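Local coordinates for protein choline dehydrogenase and related flavoproteins (Aspergillus oryzae, PDB 3Q9T) that oxidises formate as a flavoenzyme of the glucose-methanol-choline oxidoreductase family, with 8-formyl-FAD bound at its catalytic site, at residues A[307-321]-A[413-426]. Residues are numbered along the deposited sequence; the frame is centred on the assembly and turned at random.
Sequences HPGVPFVLRVKDGFG and TGDHLTVVVDLVRP
The carboxylate of D415 holds the turn that follows strand 308-316: its OD2 takes the N-H of G319 at 2.8 Å, nearly straight (171°) and almost along the C-O axis, while OD1 accepts from the amide of D324 and from a water that also reaches G321 O. A short acidic side chain suits this place because the type II turn from K317 to F320 points an amide at it, and glycine at 319 tolerates the positive phi required there. D318 OD1 lies 4.3 Å from D415 OD2, but each oxygen has its own donor, a water for the former and the G319 N-H for the latter, which may offset the like charges.

Strands 308-316 and 415-423 run antiparallel, L417 N giving its hydrogen to L314 O at 2.8 Å. P308 and P311 have no N-H to give; P308 O accepts from L423 N, and P311 offers its CA hydrogen to V419 O. On the face shared with L314, the F312 ring lies over V419, CB standing 3.8 Å from the centroid in a CH-pi contact; chi1 of 70° swings the ring across to it. V421 CG2 meets the ring edge, and helix 454-473 packs on this face. R315, extended, reaches T413 OG1 with NH1 (2.9 Å) in the guanidinium plane, G414 CA lying against one face.

At the other end V424 CG2 sits over the H307 ring, whose ND1 is hydrogen-bonded to H510 ND1. The H307 side chain lies about 8 Å from the bound 8-formyl-FAD. Hydrogen bonds of D415 and R315 thus fix the turn end, while apolar packing joins the central strands to a helix.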
loop_
_atom_site.group_PDB
_atom_site.type_symbol
_atom_site.label_atom_id
_atom_site.label_comp_id
_atom_site.label_asym_id
_atom_site.label_seq_id
_atom_site.Cartn_x
_atom_site.Cartn_y
_atom_site.Cartn_z
ATOM N N HIS A 307 -16.238 5.041 -6.943
ATOM C CA HIS A 307 -15.762 4.945 -8.324
ATOM C C HIS A 307 -14.241 4.828 -8.342
ATOM O O HIS A 307 -13.563 5.687 -7.780
ATOM C CB HIS A 307 -16.099 6.218 -9.093
ATOM C CG HIS A 307 -17.557 6.410 -9.378
ATOM N ND1 HIS A 307 -18.165 7.641 -9.290
ATOM C CD2 HIS A 307 -18.515 5.543 -9.782
ATOM C CE1 HIS A 307 -19.439 7.525 -9.616
ATOM N NE2 HIS A 307 -19.676 6.264 -9.926
ATOM N N PRO A 308 -13.689 3.808 -9.025
ATOM C CA PRO A 308 -12.226 3.796 -9.143
ATOM C C PRO A 308 -11.840 4.751 -10.265
ATOM O O PRO A 308 -12.628 4.928 -11.191
ATOM C CB PRO A 308 -11.924 2.354 -9.546
ATOM C CG PRO A 308 -13.129 1.952 -10.356
ATOM C CD PRO A 308 -14.314 2.752 -9.846
ATOM N N GLY A 309 -10.677 5.387 -10.159
ATOM C CA GLY A 309 -10.222 6.311 -11.172
ATOM C C GLY A 309 -8.782 5.963 -11.485
ATOM O O GLY A 309 -8.015 5.672 -10.571
ATOM N N VAL A 310 -8.428 5.935 -12.769
ATOM C CA VAL A 310 -7.019 5.940 -13.145
ATOM C C VAL A 310 -6.685 7.233 -13.887
ATOM O O VAL A 310 -6.924 7.354 -15.083
ATOM C CB VAL A 310 -6.613 4.703 -13.987
ATOM C CG1 VAL A 310 -5.177 4.854 -14.503
ATOM C CG2 VAL A 310 -6.763 3.434 -13.162
ATOM N N PRO A 311 -6.149 8.221 -13.167
ATOM C CA PRO A 311 -5.765 9.446 -13.867
ATOM C C PRO A 311 -4.442 9.260 -14.591
ATOM O O PRO A 311 -3.641 8.404 -14.216
ATOM C CB PRO A 311 -5.581 10.465 -12.733
ATOM C CG PRO A 311 -6.097 9.796 -11.482
ATOM C CD PRO A 311 -5.972 8.331 -11.713
ATOM N N PHE A 312 -4.214 10.069 -15.616
ATOM C CA PHE A 312 -2.930 10.088 -16.290
ATOM C C PHE A 312 -2.619 11.491 -16.800
ATOM O O PHE A 312 -3.526 12.247 -17.164
ATOM C CB PHE A 312 -2.888 9.041 -17.414
ATOM C CG PHE A 312 -3.756 9.359 -18.594
ATOM C CD1 PHE A 312 -3.320 10.230 -19.580
ATOM C CD2 PHE A 312 -5.005 8.761 -18.737
ATOM C CE1 PHE A 312 -4.122 10.506 -20.686
ATOM C CE2 PHE A 312 -5.805 9.035 -19.839
ATOM C CZ PHE A 312 -5.356 9.910 -20.820
ATOM N N VAL A 313 -1.340 11.839 -16.800
ATOM C CA VAL A 313 -0.906 13.177 -17.206
ATOM C C VAL A 313 -0.193 13.193 -18.567
ATOM O O VAL A 313 0.672 12.361 -18.842
ATOM C CB VAL A 313 0.044 13.787 -16.170
ATOM C CG1 VAL A 313 0.716 15.057 -16.729
ATOM C CG2 VAL A 313 -0.703 14.075 -14.858
ATOM N N LEU A 314 -0.572 14.142 -19.419
ATOM C CA LEU A 314 0.187 14.428 -20.622
ATOM C C LEU A 314 0.852 15.795 -20.521
ATOM O O LEU A 314 0.235 16.767 -20.103
ATOM C CB LEU A 314 -0.717 14.419 -21.855
ATOM C CG LEU A 314 -1.499 13.141 -22.114
ATOM C CD1 LEU A 314 -2.300 13.285 -23.417
ATOM C CD2 LEU A 314 -0.524 11.972 -22.170
ATOM N N ARG A 315 2.110 15.873 -20.933
ATOM C CA ARG A 315 2.726 17.164 -21.146
ATOM C C ARG A 315 2.192 17.687 -22.471
ATOM O O ARG A 315 2.095 16.963 -23.458
ATOM C CB ARG A 315 4.247 17.075 -21.155
ATOM C CG ARG A 315 4.921 18.399 -21.463
ATOM C CD ARG A 315 6.420 18.296 -21.287
ATOM N NE ARG A 315 7.082 19.577 -21.499
ATOM C CZ ARG A 315 7.947 20.115 -20.647
ATOM N NH1 ARG A 315 8.237 19.483 -19.519
ATOM N NH2 ARG A 315 8.515 21.288 -20.914
ATOM N N VAL A 316 1.829 18.954 -22.481
ATOM C CA VAL A 316 1.070 19.493 -23.578
ATOM C C VAL A 316 1.817 20.754 -23.984
ATOM O O VAL A 316 2.653 21.220 -23.222
ATOM C CB VAL A 316 -0.370 19.739 -23.098
ATOM C CG1 VAL A 316 -0.600 21.194 -22.782
ATOM C CG2 VAL A 316 -1.358 19.185 -24.090
ATOM N N LYS A 317 1.578 21.273 -25.187
ATOM C CA LYS A 317 2.320 22.445 -25.655
ATOM C C LYS A 317 2.138 23.674 -24.766
ATOM O O LYS A 317 1.061 23.889 -24.193
ATOM C CB LYS A 317 1.930 22.794 -27.081
ATOM C CG LYS A 317 2.435 21.804 -28.098
ATOM C CD LYS A 317 2.314 22.376 -29.514
ATOM C CE LYS A 317 2.751 21.349 -30.550
ATOM N NZ LYS A 317 3.794 20.430 -29.993
ATOM N N ASP A 318 3.183 24.486 -24.663
ATOM C CA ASP A 318 3.105 25.698 -23.855
ATOM C C ASP A 318 1.820 26.465 -24.169
ATOM O O ASP A 318 1.483 26.659 -25.340
ATOM C CB ASP A 318 4.314 26.608 -24.096
ATOM C CG ASP A 318 5.574 26.122 -23.388
ATOM O OD1 ASP A 318 5.508 25.130 -22.618
ATOM O OD2 ASP A 318 6.634 26.760 -23.593
ATOM N N GLY A 319 1.106 26.884 -23.121
ATOM C CA GLY A 319 -0.099 27.680 -23.276
ATOM C C GLY A 319 -1.368 26.857 -23.427
ATOM O O GLY A 319 -2.439 27.400 -23.706
ATOM N N PHE A 320 -1.263 25.546 -23.241
ATOM C CA PHE A 320 -2.437 24.672 -23.314
ATOM C C PHE A 320 -2.733 23.978 -21.984
ATOM O O PHE A 320 -3.492 23.022 -21.906
ATOM C CB PHE A 320 -2.324 23.699 -24.492
ATOM C CG PHE A 320 -2.452 24.380 -25.828
ATOM C CD1 PHE A 320 -3.697 24.513 -26.435
ATOM C CD2 PHE A 320 -1.341 24.935 -26.445
ATOM C CE1 PHE A 320 -3.830 25.155 -27.645
ATOM C CE2 PHE A 320 -1.462 25.583 -27.663
ATOM C CZ PHE A 320 -2.708 25.698 -28.265
ATOM N N GLY A 321 -2.140 24.509 -20.925
ATOM C CA GLY A 321 -2.498 24.124 -19.578
ATOM C C GLY A 321 -2.142 25.288 -18.684
ATOM O O GLY A 321 -1.498 26.218 -19.134
ATOM N N THR A 413 8.767 21.706 -14.980
ATOM C CA THR A 413 8.552 22.530 -16.170
ATOM C C THR A 413 7.378 22.030 -17.009
ATOM O O THR A 413 6.892 20.916 -16.815
ATOM C CB THR A 413 9.760 22.446 -17.111
ATOM O OG1 THR A 413 9.783 21.149 -17.728
ATOM C CG2 THR A 413 11.071 22.676 -16.355
ATOM N N GLY A 414 6.950 22.839 -17.972
ATOM C CA GLY A 414 5.951 22.411 -18.938
ATOM C C GLY A 414 4.513 22.579 -18.474
ATOM O O GLY A 414 4.220 22.609 -17.284
ATOM N N ASP A 415 3.606 22.699 -19.427
ATOM C CA ASP A 415 2.195 22.716 -19.095
ATOM C C ASP A 415 1.666 21.278 -19.236
ATOM O O ASP A 415 2.214 20.477 -19.991
ATOM C CB ASP A 415 1.435 23.697 -19.994
ATOM C CG ASP A 415 1.767 25.158 -19.682
ATOM O OD1 ASP A 415 1.962 25.501 -18.498
ATOM O OD2 ASP A 415 1.829 25.974 -20.624
ATOM N N HIS A 416 0.635 20.937 -18.485
ATOM C CA HIS A 416 0.130 19.574 -18.536
ATOM C C HIS A 416 -1.382 19.507 -18.630
ATOM O O HIS A 416 -2.079 20.479 -18.355
ATOM C CB HIS A 416 0.618 18.810 -17.312
ATOM C CG HIS A 416 2.110 18.773 -17.201
ATOM N ND1 HIS A 416 2.846 19.848 -16.748
ATOM C CD2 HIS A 416 3.005 17.811 -17.532
ATOM C CE1 HIS A 416 4.131 19.539 -16.782
ATOM N NE2 HIS A 416 4.255 18.310 -17.252
ATOM N N LEU A 417 -1.875 18.351 -19.047
ATOM C CA LEU A 417 -3.280 18.017 -18.923
ATOM C C LEU A 417 -3.361 16.815 -17.979
ATOM O O LEU A 417 -2.569 15.887 -18.087
ATOM C CB LEU A 417 -3.856 17.671 -20.294
ATOM C CG LEU A 417 -5.169 16.879 -20.348
ATOM C CD1 LEU A 417 -6.360 17.726 -19.925
ATOM C CD2 LEU A 417 -5.386 16.331 -21.745
ATOM N N THR A 418 -4.297 16.836 -17.039
ATOM C CA THR A 418 -4.540 15.665 -16.202
ATOM C C THR A 418 -5.906 15.067 -16.548
ATOM O O THR A 418 -6.939 15.679 -16.279
ATOM C CB THR A 418 -4.497 16.005 -14.695
ATOM O OG1 THR A 418 -3.242 16.615 -14.361
ATOM C CG2 THR A 418 -4.691 14.740 -13.847
ATOM N N VAL A 419 -5.905 13.887 -17.161
ATOM C CA VAL A 419 -7.149 13.224 -17.541
ATOM C C VAL A 419 -7.553 12.252 -16.446
ATOM O O VAL A 419 -6.816 11.316 -16.130
ATOM C CB VAL A 419 -7.005 12.411 -18.857
ATOM C CG1 VAL A 419 -8.292 11.664 -19.164
ATOM C CG2 VAL A 419 -6.624 13.306 -20.009
ATOM N N VAL A 420 -8.723 12.468 -15.861
ATOM C CA VAL A 420 -9.211 11.562 -14.840
ATOM C C VAL A 420 -10.139 10.526 -15.493
ATOM O O VAL A 420 -11.241 10.855 -15.940
ATOM C CB VAL A 420 -9.927 12.332 -13.704
ATOM C CG1 VAL A 420 -10.308 11.389 -12.599
ATOM C CG2 VAL A 420 -9.024 13.433 -13.159
ATOM N N VAL A 421 -9.673 9.287 -15.584
ATOM C CA VAL A 421 -10.499 8.226 -16.154
ATOM C C VAL A 421 -11.275 7.538 -15.025
ATOM O O VAL A 421 -10.753 6.707 -14.261
ATOM C CB VAL A 421 -9.678 7.244 -17.027
ATOM C CG1 VAL A 421 -10.595 6.303 -17.779
ATOM C CG2 VAL A 421 -8.849 8.020 -18.021
ATOM N N ASP A 422 -12.526 7.956 -14.901
ATOM C CA ASP A 422 -13.383 7.563 -13.801
ATOM C C ASP A 422 -14.379 6.491 -14.274
ATOM O O ASP A 422 -15.266 6.785 -15.073
ATOM C CB ASP A 422 -14.112 8.818 -13.325
ATOM C CG ASP A 422 -15.090 8.554 -12.209
ATOM O OD1 ASP A 422 -15.500 7.385 -12.020
ATOM O OD2 ASP A 422 -15.476 9.536 -11.534
ATOM N N LEU A 423 -14.225 5.258 -13.793
ATOM C CA LEU A 423 -15.162 4.168 -14.146
ATOM C C LEU A 423 -16.417 4.396 -13.309
ATOM O O LEU A 423 -16.428 4.243 -12.075
ATOM C CB LEU A 423 -14.565 2.811 -13.821
ATOM C CG LEU A 423 -14.966 1.507 -14.508
ATOM C CD1 LEU A 423 -14.938 0.390 -13.469
ATOM C CD2 LEU A 423 -16.316 1.559 -15.215
ATOM N N VAL A 424 -17.478 4.781 -13.989
ATOM C CA VAL A 424 -18.620 5.370 -13.327
ATOM C C VAL A 424 -19.688 4.291 -13.049
ATOM O O VAL A 424 -20.520 4.416 -12.144
ATOM C CB VAL A 424 -19.081 6.544 -14.230
ATOM C CG1 VAL A 424 -20.498 6.396 -14.661
ATOM C CG2 VAL A 424 -18.742 7.894 -13.590
ATOM N N ARG A 425 -19.607 3.196 -13.800
ATOM C CA ARG A 425 -20.490 2.042 -13.630
ATOM C C ARG A 425 -19.687 0.753 -13.422
ATOM O O ARG A 425 -19.711 -0.131 -14.276
ATOM C CB ARG A 425 -21.374 1.890 -14.866
ATOM C CG ARG A 425 -22.432 2.992 -14.986
ATOM C CD ARG A 425 -23.759 2.539 -14.427
ATOM N NE ARG A 425 -23.645 2.093 -13.041
ATOM C CZ ARG A 425 -23.799 2.876 -11.974
ATOM N NH1 ARG A 425 -24.064 4.174 -12.093
ATOM N NH2 ARG A 425 -23.672 2.357 -10.772
ATOM N N PRO A 426 -18.972 0.643 -12.285
ATOM C CA PRO A 426 -18.172 -0.563 -12.055
ATOM C C PRO A 426 -19.102 -1.701 -11.660
ATOM O O PRO A 426 -20.236 -1.435 -11.313
ATOM C CB PRO A 426 -17.288 -0.163 -10.871
ATOM C CG PRO A 426 -18.139 0.808 -10.110
ATOM C CD PRO A 426 -18.906 1.574 -11.141
HETATM O O HOH W 1 4.552 22.549 -22.110
HETATM O O HOH W 2 -4.304 21.069 -19.937
HETATM O O HOH W 3 0.414 27.924 -18.632
#